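Local atomic coordinates of peptidoglycan D,D-transpeptidase PbpA (Mycobacterium tuberculosis, PDB entry 3UN7), a protein that probably cross-links the peptides of the peptidoglycan cell wall as a serine D,D-transpeptidase and takes part in regulating cell length. Residues 288-296 against 312-320; 407-415 against 427-435. One frame throughout, in Å; residues are numbered along the deposited sequence.

Contact 1. Residues 288-296 against 312-320; sequences QVAESTVGP and DVALTPLAN
A single antiparallel bridge between a loop, 288-296, and the residues leading into helix 317-328, with T293 facing A314 as a hydrogen-bonded pair, sets the register of this contact in the transpeptidase domain. T293 N donates to A314 O at 2.8 Å, and A314 N returns the bond to T293 O; V313 CA adds a CA-H...O contact to the same T293 oxygen. S292, beside the bridge, turns its hydroxyl to the start of the helix. Its OG lies anti to the carbonyl carbon (chi1 -65°), a rotation that lets it accept from T316 N at 3.1 Å, with a fairly straight N-H...O angle of 157°, while A319 CB sits against the same oxygen. T316 is the N-cap: its OG1 accepts from A319 N at 2.9 Å. One water ties S292 OG, T316 OG1 and A290 O together, 2.7 Å from each, so both hydroxyls have a second partner at the helix end.

The other branch of T316, CG2, packs on A290 O and A290 CB. Farther along, V289 and L318 cross at about a right angle, V289 CG2 meeting L318 CD2 at 3.6 Å. Past the bridge, a second water donates to V294 O and accepts from D312 N, and D312 CB lies 3.7 Å from G295 CA. The backbone angles of G295 by themselves call for glycine, and a CB there would collide with D312 CB. T293 OG1 accepts from G295 N, making an ST turn, and also bonds to D279, which takes V294 N as well.

V294 and V313 both pack on T306 of helix 300-306, V313 also touches F195, and L318 reaches V134 and L136 on strand 131-136.

Contact 2. Residues 407-415 against 427-435; sequences HTPPHAWYI and VAVLVENGA
W413 and L430 meet in the closely packed half of the contact, where L430 CD1 rests over one face of the indole, 3.7 Å from the centroid of the five-membered ring and 19° off its normal. L430 CG is anti to its own backbone N, which carries the methyl across to the ring, while L430 CB lies against W413 CZ3. The ring's N-H is engaged by P190 O. I415 CG2 meets A428 CB on the same face of the sheet; A412, Y414, V429 and V431 occupy the other, where the phenol of Y414 extends to E378.

These residues form a beta hairpin in the five-stranded antiparallel sheet of the transpeptidase domain. The axes of 411-415 and 427-431 approach to 4.7 Å and run antiparallel, 174° between their directions, with hydrogen-bonded pairs A412-V431 and Y414-V429 alternating with non-hydrogen-bonded W413-L430 and I415-A428. V431 N reaches A412 O at 2.8 Å, almost straight.

A type II turn runs from V431 to G434, and V431 O accepts from A412 N and G434 N on opposite faces of its plane. H411 ND1 accepts from N433 N at 3.2 Å, the donor only 3° out of the ring plane, and the imidazole stacks on H401. A435 N bonds to P410 O at 2.9 Å. Whereas W413, L430, I415 and A428 are buried, P409 and N433 are exposed on the solvent side and only graze each other: the two side chains come no closer than 3.7 Å, N433 ND2 to P409 CD.

How the contacts relate
Read from the N terminus, contact 1 comes first: 288-296 meets 312-320 and closes a loop of 15 residues that includes helix 300-306. Helix 317-328 then leads away, and only after strand 393-399 does contact 2 open, 407-415 pairing with 427-435 around an 11-residue connection. The two are in series, neither nested nor crossing, with about 15 Å between centres. They nevertheless touch: N320 ND2 packs 3.4 Å from W413 CE3, and P317 O sits equally close to A428 CB. Contact 1 thus includes the capped start of helix 317-328, whose first turn packs on the hairpin of contact 2. The side chains of W413 and V313 lie about 7 and 11 Å from that of S193, probably the acyl-ester serine.

Contact 1. Residues 288-296 against 312-320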
loop_
_atom_site.group_PDB
_atom_site.type_symbol
_atom_site.label_atom_id
_atom_site.label_comp_id
_atom_site.label_asym_id
_atom_site.label_seq_id
_atom_site.Cartn_x
_atom_site.Cartn_y
_atom_site.Cartn_z
ATOM N N GLN A 288 -3.400 9.507 -8.302
ATOM C CA GLN A 288 -1.974 9.838 -8.189
ATOM C C GLN A 288 -1.380 9.190 -6.936
ATOM O O GLN A 288 -1.995 9.192 -5.856
ATOM C CB GLN A 288 -1.768 11.356 -8.122
ATOM C CG GLN A 288 -2.281 12.119 -9.361
ATOM C CD GLN A 288 -1.732 13.538 -9.476
ATOM O OE1 GLN A 288 -0.763 13.908 -8.808
ATOM N NE2 GLN A 288 -2.356 14.341 -10.339
ATOM N N VAL A 289 -0.183 8.649 -7.093
ATOM C CA VAL A 289 0.548 8.011 -5.988
ATOM C C VAL A 289 1.784 8.855 -5.704
ATOM O O VAL A 289 2.475 9.275 -6.637
ATOM C CB VAL A 289 0.945 6.579 -6.366
ATOM C CG1 VAL A 289 1.719 5.882 -5.219
ATOM C CG2 VAL A 289 -0.319 5.776 -6.729
ATOM N N ALA A 290 2.044 9.111 -4.419
ATOM C CA ALA A 290 3.258 9.792 -3.973
ATOM C C ALA A 290 4.471 8.977 -4.379
ATOM O O ALA A 290 4.467 7.740 -4.281
ATOM C CB ALA A 290 3.237 9.981 -2.452
ATOM N N GLU A 291 5.501 9.669 -4.846
ATOM C CA GLU A 291 6.754 9.032 -5.236
ATOM C C GLU A 291 7.484 8.553 -3.999
ATOM O O GLU A 291 7.598 9.296 -3.028
ATOM C CB GLU A 291 7.653 10.016 -6.005
ATOM C CG GLU A 291 8.888 9.349 -6.612
ATOM C CD GLU A 291 9.940 10.349 -7.030
ATOM O OE1 GLU A 291 10.318 11.209 -6.204
ATOM O OE2 GLU A 291 10.402 10.276 -8.185
ATOM N N SER A 292 7.969 7.310 -4.045
ATOM C CA SER A 292 8.788 6.732 -2.998
ATOM C C SER A 292 10.257 6.945 -3.332
ATOM O O SER A 292 10.614 7.108 -4.498
ATOM C CB SER A 292 8.517 5.233 -2.866
ATOM O OG SER A 292 7.189 5.003 -2.434
ATOM N N THR A 293 11.101 6.952 -2.307
ATOM C CA THR A 293 12.514 7.297 -2.505
ATOM C C THR A 293 13.431 6.491 -1.589
ATOM O O THR A 293 13.035 6.128 -0.490
ATOM C CB THR A 293 12.776 8.817 -2.321
ATOM O OG1 THR A 293 14.146 9.101 -2.644
ATOM C CG2 THR A 293 12.497 9.264 -0.888
ATOM N N VAL A 294 14.632 6.193 -2.078
ATOM C CA VAL A 294 15.688 5.588 -1.266
ATOM C C VAL A 294 16.509 6.681 -0.546
ATOM O O VAL A 294 17.262 6.401 0.394
ATOM C CB VAL A 294 16.590 4.670 -2.138
ATOM C CG1 VAL A 294 17.525 5.499 -3.036
ATOM C CG2 VAL A 294 17.373 3.689 -1.276
ATOM N N GLY A 295 16.362 7.924 -0.993
ATOM C CA GLY A 295 17.133 9.043 -0.445
ATOM C C GLY A 295 18.441 9.231 -1.190
ATOM O O GLY A 295 18.820 8.374 -1.987
ATOM N N PRO A 296 19.143 10.355 -0.939
ATOM C CA PRO A 296 20.381 10.633 -1.663
ATOM C C PRO A 296 21.585 9.806 -1.193
ATOM O O PRO A 296 22.552 9.661 -1.942
ATOM C CB PRO A 296 20.606 12.126 -1.409
ATOM C CG PRO A 296 19.974 12.364 -0.061
ATOM C CD PRO A 296 18.814 11.415 0.037
ATOM N N ASP A 312 16.755 8.356 4.923
ATOM C CA ASP A 312 15.854 9.070 4.019
ATOM C C ASP A 312 14.943 8.144 3.182
ATOM O O ASP A 312 14.194 8.616 2.333
ATOM C CB ASP A 312 16.641 9.978 3.082
ATOM C CG ASP A 312 17.463 11.027 3.820
ATOM O OD1 ASP A 312 16.889 11.787 4.617
ATOM O OD2 ASP A 312 18.686 11.103 3.583
ATOM N N VAL A 313 15.008 6.840 3.406
ATOM C CA VAL A 313 14.098 5.920 2.698
ATOM C C VAL A 313 12.640 6.180 3.090
ATOM O O VAL A 313 12.299 6.199 4.269
ATOM C CB VAL A 313 14.457 4.438 2.944
ATOM C CG1 VAL A 313 13.738 3.536 1.945
ATOM C CG2 VAL A 313 15.941 4.243 2.826
ATOM N N ALA A 314 11.780 6.391 2.093
ATOM C CA ALA A 314 10.370 6.676 2.357
ATOM C C ALA A 314 9.522 6.054 1.250
ATOM O O ALA A 314 9.757 6.308 0.069
ATOM C CB ALA A 314 10.139 8.184 2.460
ATOM N N LEU A 315 8.565 5.215 1.647
ATOM C CA LEU A 315 7.744 4.447 0.715
ATOM C C LEU A 315 6.275 4.628 1.056
ATOM O O LEU A 315 5.914 4.750 2.229
ATOM C CB LEU A 315 8.073 2.955 0.852
ATOM C CG LEU A 315 9.148 2.230 0.031
ATOM C CD1 LEU A 315 10.524 2.757 0.272
ATOM C CD2 LEU A 315 9.103 0.747 0.357
ATOM N N THR A 316 5.420 4.623 0.038
ATOM C CA THR A 316 3.983 4.527 0.267
ATOM C C THR A 316 3.704 3.080 0.625
ATOM O O THR A 316 4.481 2.203 0.265
ATOM C CB THR A 316 3.158 4.896 -0.975
ATOM O OG1 THR A 316 3.459 3.995 -2.045
ATOM C CG2 THR A 316 3.434 6.349 -1.426
ATOM N N PRO A 317 2.634 2.819 1.390
ATOM C CA PRO A 317 2.172 1.436 1.549
ATOM C C PRO A 317 1.935 0.699 0.215
ATOM O O PRO A 317 2.277 -0.469 0.103
ATOM C CB PRO A 317 0.885 1.588 2.358
ATOM C CG PRO A 317 1.177 2.840 3.221
ATOM C CD PRO A 317 1.875 3.761 2.237
ATOM N N LEU A 318 1.378 1.376 -0.787
ATOM C CA LEU A 318 1.257 0.768 -2.113
ATOM C C LEU A 318 2.607 0.317 -2.705
ATOM O O LEU A 318 2.696 -0.773 -3.283
ATOM C CB LEU A 318 0.550 1.715 -3.082
ATOM C CG LEU A 318 0.455 1.266 -4.542
ATOM C CD1 LEU A 318 -0.408 0.026 -4.674
ATOM C CD2 LEU A 318 -0.066 2.395 -5.466
ATOM N N ALA A 319 3.637 1.162 -2.599
ATOM C CA ALA A 319 4.984 0.786 -3.074
ATOM C C ALA A 319 5.533 -0.447 -2.329
ATOM O O ALA A 319 6.157 -1.317 -2.937
ATOM C CB ALA A 319 5.950 1.974 -2.971
ATOM N N ASN A 320 5.290 -0.538 -1.019
ATOM C CA ASN A 320 5.720 -1.731 -0.283
ATOM C C ASN A 320 4.918 -2.980 -0.704
ATOM O O ASN A 320 5.503 -4.049 -0.836
ATOM C CB ASN A 320 5.726 -1.513 1.241
ATOM C CG ASN A 320 7.056 -1.935 1.902
ATOM O OD1 ASN A 320 7.921 -2.539 1.269
ATOM N ND2 ASN A 320 7.203 -1.627 3.192
HETATM O O HOH W 1 4.980 5.079 -4.058
HETATM O O HOH W 2 18.574 6.989 2.604
#

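Contact 2. Residues 407-415 against 427-435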
loop_
_atom_site.group_PDB
_atom_site.type_symbol
_atom_site.label_atom_id
_atom_site.label_comp_id
_atom_site.label_asym_id
_atom_site.label_seq_id
_atom_site.Cartn_x
_atom_site.Cartn_y
_atom_site.Cartn_z
ATOM N N HIS A 407 12.578 7.522 20.773
ATOM C CA HIS A 407 11.583 7.512 21.841
ATOM C C HIS A 407 10.166 7.261 21.322
ATOM O O HIS A 407 9.377 6.564 21.969
ATOM C CB HIS A 407 11.660 8.816 22.642
ATOM C CG HIS A 407 12.964 9.007 23.356
ATOM N ND1 HIS A 407 14.126 9.365 22.704
ATOM C CD2 HIS A 407 13.291 8.885 24.664
ATOM C CE1 HIS A 407 15.111 9.456 23.579
ATOM N NE2 HIS A 407 14.632 9.168 24.778
ATOM N N THR A 408 9.851 7.822 20.157
ATOM C CA THR A 408 8.520 7.682 19.564
ATOM C C THR A 408 8.291 6.216 19.165
ATOM O O THR A 408 9.196 5.585 18.614
ATOM C CB THR A 408 8.333 8.661 18.363
ATOM O OG1 THR A 408 8.748 9.977 18.753
ATOM C CG2 THR A 408 6.884 8.744 17.925
ATOM N N PRO A 409 7.098 5.662 19.485
ATOM C CA PRO A 409 6.809 4.279 19.105
ATOM C C PRO A 409 6.975 4.130 17.594
ATOM O O PRO A 409 6.374 4.893 16.838
ATOM C CB PRO A 409 5.331 4.099 19.494
ATOM C CG PRO A 409 5.058 5.140 20.505
ATOM C CD PRO A 409 5.959 6.292 20.186
ATOM N N PRO A 410 7.838 3.209 17.158
ATOM C CA PRO A 410 8.034 2.975 15.729
ATOM C C PRO A 410 6.785 2.441 15.030
ATOM O O PRO A 410 5.876 1.945 15.689
ATOM C CB PRO A 410 9.149 1.927 15.711
ATOM C CG PRO A 410 9.864 2.123 17.015
ATOM C CD PRO A 410 8.758 2.394 17.969
ATOM N N HIS A 411 6.751 2.562 13.703
ATOM C CA HIS A 411 5.693 1.982 12.884
ATOM C C HIS A 411 5.848 0.469 12.806
ATOM O O HIS A 411 6.949 -0.045 12.966
ATOM C CB HIS A 411 5.754 2.544 11.465
ATOM C CG HIS A 411 5.626 4.035 11.389
ATOM N ND1 HIS A 411 4.747 4.749 12.172
ATOM C CD2 HIS A 411 6.251 4.943 10.600
ATOM C CE1 HIS A 411 4.850 6.036 11.882
ATOM N NE2 HIS A 411 5.754 6.179 10.929
ATOM N N ALA A 412 4.757 -0.240 12.527
ATOM C CA ALA A 412 4.821 -1.687 12.351
ATOM C C ALA A 412 4.356 -1.984 10.944
ATOM O O ALA A 412 3.279 -1.544 10.548
ATOM C CB ALA A 412 3.937 -2.385 13.352
ATOM N N TRP A 413 5.180 -2.719 10.204
ATOM C CA TRP A 413 4.912 -3.079 8.827
ATOM C C TRP A 413 4.803 -4.589 8.704
ATOM O O TRP A 413 5.506 -5.326 9.401
ATOM C CB TRP A 413 6.086 -2.688 7.944
ATOM C CG TRP A 413 6.229 -1.257 7.510
ATOM C CD1 TRP A 413 7.049 -0.316 8.065
ATOM C CD2 TRP A 413 5.624 -0.639 6.359
ATOM N NE1 TRP A 413 6.961 0.868 7.359
ATOM C CE2 TRP A 413 6.107 0.687 6.296
ATOM C CE3 TRP A 413 4.711 -1.079 5.387
ATOM C CZ2 TRP A 413 5.698 1.594 5.300
ATOM C CZ3 TRP A 413 4.300 -0.172 4.379
ATOM C CH2 TRP A 413 4.799 1.144 4.349
ATOM N N TYR A 414 3.963 -5.035 7.773
ATOM C CA TYR A 414 3.946 -6.425 7.317
ATOM C C TYR A 414 3.756 -6.368 5.815
ATOM O O TYR A 414 2.822 -5.741 5.338
ATOM C CB TYR A 414 2.773 -7.162 7.945
ATOM C CG TYR A 414 2.621 -8.645 7.618
ATOM C CD1 TYR A 414 3.444 -9.606 8.214
ATOM C CD2 TYR A 414 1.602 -9.083 6.769
ATOM C CE1 TYR A 414 3.267 -10.967 7.953
ATOM C CE2 TYR A 414 1.415 -10.419 6.500
ATOM C CZ TYR A 414 2.254 -11.355 7.076
ATOM O OH TYR A 414 2.036 -12.672 6.795
ATOM N N ILE A 415 4.655 -6.992 5.064
ATOM C CA ILE A 415 4.451 -7.162 3.630
ATOM C C ILE A 415 4.487 -8.653 3.312
ATOM O O ILE A 415 5.247 -9.397 3.933
ATOM C CB ILE A 415 5.442 -6.339 2.760
ATOM C CG1 ILE A 415 6.905 -6.740 3.013
ATOM C CG2 ILE A 415 5.262 -4.832 3.030
ATOM C CD1 ILE A 415 7.871 -6.204 1.943
ATOM N N VAL A 427 0.174 -8.175 -0.086
ATOM C CA VAL A 427 -0.364 -7.180 0.839
ATOM C C VAL A 427 0.738 -6.344 1.461
ATOM O O VAL A 427 1.891 -6.781 1.563
ATOM C CB VAL A 427 -1.249 -7.800 1.975
ATOM C CG1 VAL A 427 -2.407 -8.600 1.386
ATOM C CG2 VAL A 427 -0.406 -8.699 2.951
ATOM N N ALA A 428 0.384 -5.125 1.840
ATOM C CA ALA A 428 1.209 -4.339 2.752
ATOM C C ALA A 428 0.314 -3.780 3.818
ATOM O O ALA A 428 -0.758 -3.238 3.517
ATOM C CB ALA A 428 1.916 -3.213 2.042
ATOM N N VAL A 429 0.759 -3.921 5.062
ATOM C CA VAL A 429 0.057 -3.348 6.207
ATOM C C VAL A 429 1.027 -2.393 6.844
ATOM O O VAL A 429 2.180 -2.757 7.140
ATOM C CB VAL A 429 -0.338 -4.425 7.222
ATOM C CG1 VAL A 429 -1.013 -3.812 8.458
ATOM C CG2 VAL A 429 -1.218 -5.468 6.572
ATOM N N LEU A 430 0.589 -1.155 7.014
ATOM C CA LEU A 430 1.317 -0.229 7.864
ATOM C C LEU A 430 0.441 0.175 9.046
ATOM O O LEU A 430 -0.662 0.706 8.851
ATOM C CB LEU A 430 1.772 1.011 7.082
ATOM C CG LEU A 430 2.228 2.115 8.043
ATOM C CD1 LEU A 430 3.684 1.930 8.487
ATOM C CD2 LEU A 430 1.986 3.446 7.396
ATOM N N VAL A 431 0.924 -0.106 10.266
ATOM C CA VAL A 431 0.283 0.368 11.480
ATOM C C VAL A 431 1.174 1.445 12.078
ATOM O O VAL A 431 2.260 1.150 12.603
ATOM C CB VAL A 431 0.082 -0.753 12.543
ATOM C CG1 VAL A 431 -0.547 -0.170 13.785
ATOM C CG2 VAL A 431 -0.788 -1.888 11.987
ATOM N N GLU A 432 0.725 2.692 11.973
ATOM C CA GLU A 432 1.473 3.820 12.521
ATOM C C GLU A 432 1.581 3.698 14.047
ATOM O O GLU A 432 0.582 3.456 14.735
ATOM C CB GLU A 432 0.810 5.141 12.126
ATOM C CG GLU A 432 0.830 5.393 10.622
ATOM C CD GLU A 432 0.485 6.821 10.253
ATOM O OE1 GLU A 432 0.912 7.754 10.965
ATOM O OE2 GLU A 432 -0.200 7.006 9.227
ATOM N N ASN A 433 2.804 3.853 14.549
ATOM C CA ASN A 433 3.114 3.733 15.979
ATOM C C ASN A 433 2.720 2.372 16.567
ATOM O O ASN A 433 2.485 2.254 17.761
ATOM C CB ASN A 433 2.487 4.889 16.772
ATOM C CG ASN A 433 3.160 6.230 16.485
ATOM O OD1 ASN A 433 3.343 6.601 15.336
ATOM N ND2 ASN A 433 3.533 6.956 17.536
ATOM N N GLY A 434 2.661 1.356 15.716
ATOM C CA GLY A 434 2.132 0.047 16.094
ATOM C C GLY A 434 3.209 -0.906 16.591
ATOM O O GLY A 434 2.905 -2.047 16.973
ATOM N N ALA A 435 4.459 -0.442 16.584
ATOM C CA ALA A 435 5.581 -1.273 17.008
ATOM C C ALA A 435 5.484 -1.831 18.429
ATOM O O ALA A 435 5.032 -1.169 19.365
ATOM C CB ALA A 435 6.912 -0.567 16.811
#